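Local structure of LPS-assembly lipoprotein LptE (Acinetobacter baumannii, 5TSE) at residues 49-54 with 78-83. The protein probably works with LptD to assemble lipopolysaccharide at the outer-membrane surface, binding the lipid and supporting proper assembly of LptD. Numbering follows the deposited sequence.
Sequences YVLRVL and FQIEDR
Arg-52 reaches across to Glu-81 and illustrates how a side chain can tie two strands together on one face of a sheet. Arg-52 CB lies 3.8 Å from the carbonyl O of Gln-79. With CG opposite the backbone N (chi1 -174°) and chi2 extended, Arg-52 CD is carried out to 3.7 Å from Glu-81 OE2. A bend at chi3 (88°) then turns Arg-52 NE onto Glu-81 OE2 at 2.8 Å, a salt bridge in which NE lies well above the carboxylate plane. Farther out, Arg-52 NH1 comes within 3.9 Å of Gln-79 NE2, while Leu-54 CG covers one face of the guanidinium. Glu-81 OE2 is gripped twice, since Gln-79 NE2 donates to its anti lone pair at 3.1 Å. The backbones beneath belong to the antiparallel hairpin of strands 49-64 and 68-81, where Val-50 with Glu-81 and Arg-52 with Gln-79 form hydrogen-bonded pairs, each closed by two N-H...O bonds. On the other face, Leu-51 CD1 touches both Phe-78 CD2 (3.4 Å) and Ile-80 CD1 (4.0 Å); helix 110-134 packs on this apolar side through Ile-129 and Ile-133. Near the end of the pairing, the ring of Tyr-49 turns an edge to the carbonyl O of Glu-81, and Tyr-49 CD1 rests 3.8 Å from Asp-82 CB.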
loop_
_atom_site.group_PDB
_atom_site.type_symbol
_atom_site.label_atom_id
_atom_site.label_comp_id
_atom_site.label_asym_id
_atom_site.label_seq_id
_atom_site.Cartn_x
_atom_site.Cartn_y
_atom_site.Cartn_z
ATOM N N TYR A 49 -10.422 -4.743 14.109
ATOM C CA TYR A 49 -8.969 -4.683 14.174
ATOM C C TYR A 49 -8.469 -3.353 13.587
ATOM O O TYR A 49 -9.262 -2.490 13.197
ATOM C CB TYR A 49 -8.336 -5.923 13.513
ATOM C CG TYR A 49 -8.590 -7.189 14.311
ATOM C CD1 TYR A 49 -7.783 -7.515 15.405
ATOM C CD2 TYR A 49 -9.646 -8.050 13.994
ATOM C CE1 TYR A 49 -8.012 -8.659 16.153
ATOM C CE2 TYR A 49 -9.878 -9.202 14.735
ATOM C CZ TYR A 49 -9.057 -9.501 15.814
ATOM O OH TYR A 49 -9.278 -10.633 16.562
ATOM N N VAL A 50 -7.154 -3.178 13.577
ATOM C CA VAL A 50 -6.556 -1.974 13.079
ATOM C C VAL A 50 -5.436 -2.310 12.122
ATOM O O VAL A 50 -4.502 -3.023 12.467
ATOM C CB VAL A 50 -5.977 -1.118 14.228
ATOM C CG1 VAL A 50 -5.264 0.116 13.677
ATOM C CG2 VAL A 50 -7.077 -0.722 15.222
ATOM N N LEU A 51 -5.550 -1.774 10.914
ATOM C CA LEU A 51 -4.556 -1.933 9.883
ATOM C C LEU A 51 -3.607 -0.765 10.028
ATOM O O LEU A 51 -3.911 0.337 9.563
ATOM C CB LEU A 51 -5.237 -1.922 8.514
ATOM C CG LEU A 51 -4.351 -1.879 7.272
ATOM C CD1 LEU A 51 -3.204 -2.864 7.364
ATOM C CD2 LEU A 51 -5.206 -2.133 6.038
ATOM N N ARG A 52 -2.480 -0.997 10.708
ATOM C CA ARG A 52 -1.480 0.037 10.929
ATOM C C ARG A 52 -0.407 0.001 9.860
ATOM O O ARG A 52 0.243 -1.030 9.662
ATOM C CB ARG A 52 -0.822 -0.088 12.318
ATOM C CG ARG A 52 0.130 1.067 12.635
ATOM C CD ARG A 52 0.364 1.281 14.131
ATOM N NE ARG A 52 1.447 0.522 14.768
ATOM C CZ ARG A 52 2.611 1.036 15.198
ATOM N NH1 ARG A 52 3.508 0.236 15.772
ATOM N NH2 ARG A 52 2.897 2.336 15.088
ATOM N N VAL A 53 -0.261 1.124 9.153
ATOM C CA VAL A 53 0.780 1.301 8.165
ATOM C C VAL A 53 1.844 1.997 8.954
ATOM O O VAL A 53 1.671 3.148 9.309
ATOM C CB VAL A 53 0.347 2.172 6.961
ATOM C CG1 VAL A 53 1.557 2.620 6.150
ATOM C CG2 VAL A 53 -0.625 1.403 6.095
ATOM N N LEU A 54 2.930 1.291 9.257
ATOM C CA LEU A 54 4.026 1.878 10.040
ATOM C C LEU A 54 4.941 2.749 9.199
ATOM O O LEU A 54 5.475 3.754 9.686
ATOM C CB LEU A 54 4.871 0.803 10.733
ATOM C CG LEU A 54 4.183 -0.042 11.807
ATOM C CD1 LEU A 54 3.180 -0.996 11.175
ATOM C CD2 LEU A 54 5.220 -0.809 12.628
ATOM N N PHE A 78 3.328 -2.794 7.030
ATOM C CA PHE A 78 2.113 -2.750 7.819
ATOM C C PHE A 78 1.898 -4.041 8.593
ATOM O O PHE A 78 2.414 -5.098 8.228
ATOM C CB PHE A 78 0.918 -2.511 6.903
ATOM C CG PHE A 78 0.570 -3.691 6.047
ATOM C CD1 PHE A 78 1.223 -3.911 4.836
ATOM C CD2 PHE A 78 -0.421 -4.588 6.446
ATOM C CE1 PHE A 78 0.901 -5.002 4.046
ATOM C CE2 PHE A 78 -0.750 -5.683 5.656
ATOM C CZ PHE A 78 -0.088 -5.892 4.456
ATOM N N GLN A 79 1.103 -3.947 9.649
ATOM C CA GLN A 79 0.779 -5.098 10.468
ATOM C C GLN A 79 -0.594 -4.883 11.059
ATOM O O GLN A 79 -0.979 -3.749 11.322
ATOM C CB GLN A 79 1.812 -5.270 11.583
ATOM C CG GLN A 79 1.797 -4.186 12.649
ATOM C CD GLN A 79 2.966 -4.272 13.624
ATOM O OE1 GLN A 79 3.873 -5.091 13.468
ATOM N NE2 GLN A 79 2.948 -3.409 14.636
ATOM N N ILE A 80 -1.340 -5.961 11.249
ATOM C CA ILE A 80 -2.648 -5.852 11.871
ATOM C C ILE A 80 -2.461 -5.827 13.393
ATOM O O ILE A 80 -1.644 -6.564 13.949
ATOM C CB ILE A 80 -3.573 -7.033 11.538
ATOM C CG1 ILE A 80 -3.720 -7.222 10.028
ATOM C CG2 ILE A 80 -4.946 -6.818 12.170
ATOM C CD1 ILE A 80 -4.405 -6.086 9.314
ATOM N N GLU A 81 -3.227 -4.967 14.048
ATOM C CA GLU A 81 -3.231 -4.856 15.495
ATOM C C GLU A 81 -4.676 -4.817 15.921
ATOM O O GLU A 81 -5.549 -4.486 15.117
ATOM C CB GLU A 81 -2.585 -3.550 15.961
ATOM C CG GLU A 81 -1.108 -3.389 15.646
ATOM C CD GLU A 81 -0.545 -2.085 16.170
ATOM O OE1 GLU A 81 -1.313 -1.267 16.730
ATOM O OE2 GLU A 81 0.671 -1.864 16.020
ATOM N N ASP A 82 -4.931 -5.166 17.176
ATOM C CA ASP A 82 -6.287 -5.069 17.725
ATOM C C ASP A 82 -6.403 -3.669 18.330
ATOM O O ASP A 82 -5.425 -2.923 18.369
ATOM C CB ASP A 82 -6.572 -6.169 18.766
ATOM C CG ASP A 82 -5.664 -6.098 19.977
ATOM O OD1 ASP A 82 -5.079 -5.030 20.237
ATOM O OD2 ASP A 82 -5.551 -7.115 20.689
ATOM N N ARG A 83 -7.576 -3.327 18.838
ATOM C CA ARG A 83 -7.785 -1.996 19.417
ATOM C C ARG A 83 -7.140 -1.757 20.796
ATOM O O ARG A 83 -7.241 -0.659 21.340
ATOM C CB ARG A 83 -9.273 -1.663 19.417
ATOM C CG ARG A 83 -9.811 -1.553 17.996
ATOM C CD ARG A 83 -11.307 -1.323 17.975
ATOM N NE ARG A 83 -11.658 -0.127 18.724
ATOM C CZ ARG A 83 -11.623 1.115 18.248
ATOM N NH1 ARG A 83 -11.247 1.369 16.992
ATOM N NH2 ARG A 83 -11.960 2.121 19.046
#